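Local coordinates for uncharacterized protein (Legionella longbeachae NSW150, PDB 4JZA) that probably acts as a phosphoinositide phosphatase, removing the 3-phosphate from phosphatidylinositol 3-phosphate, presumably in the interaction of the pathogen with its host, at residues Asp144-Leu149 and Leu161-Ser166; Ile5-Pro10 and Pro28-Glu33. One frame throughout, in Å; residues are numbered along the deposited sequence.

Contact 1: residues Asp144-Leu149 and Leu161-Ser166; sequences DLVTLL and LQVDES
D144 and S166 meet at one end of an antiparallel beta hairpin, strands 144-150 and 159-166, whose segment axes come within 4.7 Å inside a mixed sheet. The CB of D144 already faces the partner strand, 3.6 Å from D164 O, and chi1 of -56° sets CG beside the backbone N of D144. OD1 accepts the N-H of S166, with N and OD1 2.9 Å apart, a bent bond that arrives from well above the carboxylate plane. OD2 rests against CG of E165, and the two carboxylate planes stand 76° apart; E165 OE2 is 4.9 Å from D144 OD2, a like-charge proximity probably eased by the salt bridges of E165 to R26 and K371. Farther along, L145 pairs with D164 and T147 with Q162, each through two backbone bonds, while V146-V163 and L148-L161 are non-hydrogen-bonded pairs. L145, T147, Q162 and D164 share the face covered by helix 604-612 and the residues just before it, where H604 bonds both T147 OG1 and D164 OD1, joining the strands through one imidazole. V146, V163, L148 and L161 line the other face, with F27 over the valines. There L161 reaches both neighbours across the hairpin: its CG lies 3.8 Å from V146 CG1, and its CD1 fits beside L148, 3.6 Å from L148 CG.

Contact 2: residues Ile5-Pro10 and Pro28-Glu33; sequences IIVRVP and PGYILE
I5 meets P28, Y30 and I31 where the two segments begin to run side by side. Its CD1 reaches 3.6 Å to P28 O, its CB faces that of Y30, and its backbone O takes the N-H of I31 at 2.7 Å. A water accepts from I5 N and donates to G29 O, linking the start of strand 5-10 to the loop ahead of strand 31-35. I6 pairs with I31 but crosses E33 obliquely, CG2 3.7 Å from E33 OE2, with CD1 close by. V7 bonds with both its backbone groups, N to I31 O and O to E33 N. On the opposite face from I6, V7 CG2 approaches the Y30 ring obliquely, 3.9 Å from Y30 CD1; chi1 of 76° sets that ring between its own backbone N and carbonyl carbon. Its hydroxyl is bonded to L20 O of helix 17-26. R8 lies on the same face as E33, and a second water lies in the R8 guanidinium plane at its edge, accepting from NE and donating to E33 OE1. NH1 of R8 is held by T147 OG1, NH2 by S602 O. V9 continues the ladder, its N bonded to E33 O at 2.9 Å, while its CG2 packs 3.7 Å from L32 CD2. Parallel strands 5-10 and 31-35, linked through helix 17-26, make a beta-alpha-beta unit at the edge of the sheet.

How the contacts relate
The two contacts are neighbours in one mixed sheet, their centres about 9 Å apart. Contact 2 closes before contact 1 opens along the chain, with helices 41-62, 74-87, 95-116 and 122-140 between them. Across the sheet the strands run 31-35, 5-10, 144-150, 159-166, so the beta-alpha-beta unit forms one edge and the hairpin continues inward toward strand 352-359. Strand 5-10 joins the two: V146 N and L148 N probably bond to I6 O and R8 O, each at 2.8 Å. The N-terminal part of the chain thereby supplies four consecutive strands to the larger alpha/beta sheet.

Contact 1: residues Asp144-Leu149 and Leu161-Ser166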
loop_
_atom_site.group_PDB
_atom_site.type_symbol
_atom_site.label_atom_id
_atom_site.label_comp_id
_atom_site.label_asym_id
_atom_site.label_seq_id
_atom_site.Cartn_x
_atom_site.Cartn_y
_atom_site.Cartn_z
ATOM N N ASP A 144 -20.288 1.148 2.606
ATOM C CA ASP A 144 -20.673 2.513 2.222
ATOM C C ASP A 144 -20.832 3.346 3.477
ATOM O O ASP A 144 -21.155 2.873 4.585
ATOM C CB ASP A 144 -22.019 2.604 1.484
ATOM C CG ASP A 144 -22.101 1.743 0.231
ATOM O OD1 ASP A 144 -21.085 1.326 -0.329
ATOM O OD2 ASP A 144 -23.236 1.495 -0.210
ATOM N N LEU A 145 -20.657 4.634 3.257
ATOM C CA LEU A 145 -20.523 5.586 4.336
ATOM C C LEU A 145 -21.443 6.731 4.129
ATOM O O LEU A 145 -21.432 7.334 3.056
ATOM C CB LEU A 145 -19.109 6.110 4.326
ATOM C CG LEU A 145 -18.650 6.609 5.673
ATOM C CD1 LEU A 145 -18.467 5.452 6.636
ATOM C CD2 LEU A 145 -17.313 7.270 5.429
ATOM N N VAL A 146 -22.263 6.997 5.136
ATOM C CA VAL A 146 -23.194 8.122 5.113
ATOM C C VAL A 146 -22.930 8.891 6.375
ATOM O O VAL A 146 -22.794 8.295 7.421
ATOM C CB VAL A 146 -24.658 7.647 5.146
ATOM C CG1 VAL A 146 -25.593 8.835 5.188
ATOM C CG2 VAL A 146 -24.984 6.760 3.961
ATOM N N THR A 147 -22.828 10.199 6.281
ATOM C CA THR A 147 -22.646 11.022 7.468
ATOM C C THR A 147 -23.796 12.048 7.576
ATOM O O THR A 147 -24.007 12.903 6.723
ATOM C CB THR A 147 -21.267 11.728 7.494
ATOM O OG1 THR A 147 -20.177 10.751 7.469
ATOM C CG2 THR A 147 -21.160 12.598 8.756
ATOM N N LEU A 148 -24.502 11.972 8.694
ATOM C CA LEU A 148 -25.643 12.830 8.940
ATOM C C LEU A 148 -25.291 13.990 9.847
ATOM O O LEU A 148 -24.775 13.809 10.938
ATOM C CB LEU A 148 -26.775 12.024 9.561
ATOM C CG LEU A 148 -28.071 12.756 9.885
ATOM C CD1 LEU A 148 -29.224 11.773 9.859
ATOM C CD2 LEU A 148 -27.985 13.426 11.243
ATOM N N LEU A 149 -25.582 15.187 9.365
ATOM C CA LEU A 149 -25.350 16.417 10.093
ATOM C C LEU A 149 -26.644 17.209 10.187
ATOM O O LEU A 149 -27.331 17.383 9.184
ATOM C CB LEU A 149 -24.301 17.244 9.363
ATOM C CG LEU A 149 -23.450 18.208 10.173
ATOM C CD1 LEU A 149 -22.940 17.531 11.424
ATOM C CD2 LEU A 149 -22.294 18.691 9.323
ATOM N N LEU A 161 -26.955 15.119 4.483
ATOM C CA LEU A 161 -26.281 13.840 4.396
ATOM C C LEU A 161 -25.175 13.892 3.372
ATOM O O LEU A 161 -25.406 14.224 2.222
ATOM C CB LEU A 161 -27.269 12.752 3.990
ATOM C CG LEU A 161 -27.880 11.882 5.083
ATOM C CD1 LEU A 161 -28.249 12.704 6.297
ATOM C CD2 LEU A 161 -29.098 11.153 4.559
ATOM N N GLN A 162 -23.971 13.541 3.797
ATOM C CA GLN A 162 -22.880 13.291 2.876
ATOM C C GLN A 162 -22.852 11.792 2.675
ATOM O O GLN A 162 -22.903 11.030 3.640
ATOM C CB GLN A 162 -21.572 13.754 3.455
ATOM C CG GLN A 162 -21.555 15.191 3.932
ATOM C CD GLN A 162 -20.229 15.451 4.552
ATOM O OE1 GLN A 162 -19.290 15.184 3.956
ATOM N NE2 GLN A 162 -20.129 15.966 5.664
ATOM N N VAL A 163 -22.809 11.377 1.421
ATOM C CA VAL A 163 -22.916 9.977 1.063
ATOM C C VAL A 163 -21.787 9.498 0.148
ATOM O O VAL A 163 -21.521 10.123 -0.896
ATOM C CB VAL A 163 -24.227 9.770 0.327
ATOM C CG1 VAL A 163 -24.374 8.341 -0.161
ATOM C CG2 VAL A 163 -25.357 10.094 1.260
ATOM N N ASP A 164 -21.131 8.394 0.496
ATOM C CA ASP A 164 -20.154 7.774 -0.459
ATOM C C ASP A 164 -20.421 6.309 -0.625
ATOM O O ASP A 164 -20.287 5.532 0.311
ATOM C CB ASP A 164 -18.684 7.980 -0.044
ATOM C CG ASP A 164 -18.159 9.373 -0.376
ATOM O OD1 ASP A 164 -18.467 10.325 0.360
ATOM O OD2 ASP A 164 -17.431 9.529 -1.363
ATOM N N GLU A 165 -20.855 5.946 -1.819
ATOM C CA GLU A 165 -21.252 4.583 -2.107
ATOM C C GLU A 165 -20.067 3.960 -2.819
ATOM O O GLU A 165 -19.591 4.470 -3.816
ATOM C CB GLU A 165 -22.583 4.552 -2.933
ATOM C CG GLU A 165 -23.846 4.767 -2.047
ATOM C CD GLU A 165 -25.144 5.234 -2.735
ATOM O OE1 GLU A 165 -25.136 6.084 -3.658
ATOM O OE2 GLU A 165 -26.217 4.803 -2.277
ATOM N N SER A 166 -19.547 2.903 -2.234
ATOM C CA SER A 166 -18.536 2.073 -2.853
ATOM C C SER A 166 -19.095 1.334 -4.082
ATOM O O SER A 166 -20.256 0.825 -4.063
ATOM C CB SER A 166 -18.096 1.015 -1.856
ATOM O OG SER A 166 -16.905 0.379 -2.269
#

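Contact 2: residues Ile5-Pro10 and Pro28-Glu33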
loop_
_atom_site.group_PDB
_atom_site.type_symbol
_atom_site.label_atom_id
_atom_site.label_comp_id
_atom_site.label_asym_id
_atom_site.label_seq_id
_atom_site.Cartn_x
_atom_site.Cartn_y
_atom_site.Cartn_z
ATOM N N ILE A 5 -23.694 -0.756 5.095
ATOM C CA ILE A 5 -23.743 0.677 5.155
ATOM C C ILE A 5 -23.631 1.177 6.592
ATOM O O ILE A 5 -24.296 0.682 7.500
ATOM C CB ILE A 5 -25.058 1.219 4.572
ATOM C CG1 ILE A 5 -25.372 0.571 3.223
ATOM C CG2 ILE A 5 -24.977 2.745 4.399
ATOM C CD1 ILE A 5 -26.830 0.623 2.822
ATOM N N ILE A 6 -22.779 2.172 6.778
ATOM C CA ILE A 6 -22.648 2.819 8.048
ATOM C C ILE A 6 -23.129 4.249 7.935
ATOM O O ILE A 6 -22.734 5.003 7.026
ATOM C CB ILE A 6 -21.193 2.820 8.470
ATOM C CG1 ILE A 6 -20.723 1.359 8.650
ATOM C CG2 ILE A 6 -21.015 3.644 9.713
ATOM C CD1 ILE A 6 -19.364 1.177 9.314
ATOM N N VAL A 7 -24.002 4.620 8.851
ATOM C CA VAL A 7 -24.491 5.971 8.927
ATOM C C VAL A 7 -23.954 6.531 10.223
ATOM O O VAL A 7 -24.173 5.964 11.287
ATOM C CB VAL A 7 -26.010 6.006 8.947
ATOM C CG1 VAL A 7 -26.500 7.421 9.175
ATOM C CG2 VAL A 7 -26.567 5.429 7.640
ATOM N N ARG A 8 -23.191 7.610 10.099
ATOM C CA ARG A 8 -22.552 8.252 11.207
ATOM C C ARG A 8 -23.446 9.378 11.567
ATOM O O ARG A 8 -23.847 10.182 10.715
ATOM C CB ARG A 8 -21.184 8.782 10.811
ATOM C CG ARG A 8 -20.229 7.663 10.414
ATOM C CD ARG A 8 -18.919 8.190 9.916
ATOM N NE ARG A 8 -18.269 8.958 10.950
ATOM C CZ ARG A 8 -18.054 10.273 10.885
ATOM N NH1 ARG A 8 -18.425 11.026 9.836
ATOM N NH2 ARG A 8 -17.451 10.874 11.880
ATOM N N VAL A 9 -23.656 9.484 12.866
ATOM C CA VAL A 9 -24.702 10.273 13.435
ATOM C C VAL A 9 -24.135 11.009 14.645
ATOM O O VAL A 9 -23.503 10.411 15.450
ATOM C CB VAL A 9 -25.791 9.268 13.773
ATOM C CG1 VAL A 9 -26.386 9.495 15.136
ATOM C CG2 VAL A 9 -26.840 9.260 12.680
ATOM N N PRO A 10 -24.309 12.320 14.751
ATOM C CA PRO A 10 -23.706 12.982 15.878
ATOM C C PRO A 10 -24.151 12.426 17.190
ATOM O O PRO A 10 -25.314 12.066 17.354
ATOM C CB PRO A 10 -24.183 14.435 15.767
ATOM C CG PRO A 10 -25.215 14.443 14.733
ATOM C CD PRO A 10 -24.917 13.287 13.839
ATOM N N PRO A 28 -30.789 0.300 3.051
ATOM C CA PRO A 28 -31.336 -0.875 3.718
ATOM C C PRO A 28 -30.232 -1.698 4.384
ATOM O O PRO A 28 -29.138 -1.892 3.798
ATOM C CB PRO A 28 -32.004 -1.664 2.578
ATOM C CG PRO A 28 -31.942 -0.790 1.355
ATOM C CD PRO A 28 -30.824 0.166 1.583
ATOM N N GLY A 29 -30.509 -2.137 5.611
ATOM C CA GLY A 29 -29.525 -2.839 6.401
ATOM C C GLY A 29 -28.493 -1.957 7.096
ATOM O O GLY A 29 -27.532 -2.469 7.631
ATOM N N TYR A 30 -28.658 -0.641 7.104
ATOM C CA TYR A 30 -27.603 0.237 7.634
ATOM C C TYR A 30 -27.322 0.036 9.110
ATOM O O TYR A 30 -28.180 -0.359 9.843
ATOM C CB TYR A 30 -27.944 1.713 7.391
ATOM C CG TYR A 30 -28.993 2.277 8.310
ATOM C CD1 TYR A 30 -28.661 2.746 9.579
ATOM C CD2 TYR A 30 -30.297 2.362 7.917
ATOM C CE1 TYR A 30 -29.612 3.276 10.445
ATOM C CE2 TYR A 30 -31.264 2.901 8.776
ATOM C CZ TYR A 30 -30.917 3.348 10.042
ATOM O OH TYR A 30 -31.879 3.871 10.880
ATOM N N ILE A 31 -26.097 0.339 9.525
ATOM C CA ILE A 31 -25.686 0.316 10.918
ATOM C C ILE A 31 -25.446 1.760 11.332
ATOM O O ILE A 31 -24.911 2.546 10.568
ATOM C CB ILE A 31 -24.355 -0.393 11.084
ATOM C CG1 ILE A 31 -24.352 -1.713 10.341
ATOM C CG2 ILE A 31 -24.050 -0.618 12.548
ATOM C CD1 ILE A 31 -25.350 -2.719 10.876
ATOM N N LEU A 32 -25.830 2.098 12.553
ATOM C CA LEU A 32 -25.576 3.409 13.103
ATOM C C LEU A 32 -24.266 3.410 13.810
ATOM O O LEU A 32 -23.900 2.436 14.449
ATOM C CB LEU A 32 -26.617 3.808 14.132
ATOM C CG LEU A 32 -27.897 4.339 13.526
ATOM C CD1 LEU A 32 -28.983 4.431 14.586
ATOM C CD2 LEU A 32 -27.619 5.694 12.883
ATOM N N GLU A 33 -23.584 4.542 13.696
ATOM C CA GLU A 33 -22.309 4.792 14.351
ATOM C C GLU A 33 -22.282 6.212 14.834
ATOM O O GLU A 33 -22.659 7.120 14.121
ATOM C CB GLU A 33 -21.196 4.591 13.357
ATOM C CG GLU A 33 -19.819 4.675 13.936
ATOM C CD GLU A 33 -18.829 4.077 12.989
ATOM O OE1 GLU A 33 -17.949 4.816 12.520
ATOM O OE2 GLU A 33 -18.992 2.883 12.687
HETATM O O HOH W 1 -24.953 -2.566 7.137
HETATM O O HOH W 2 -17.279 7.410 13.426
#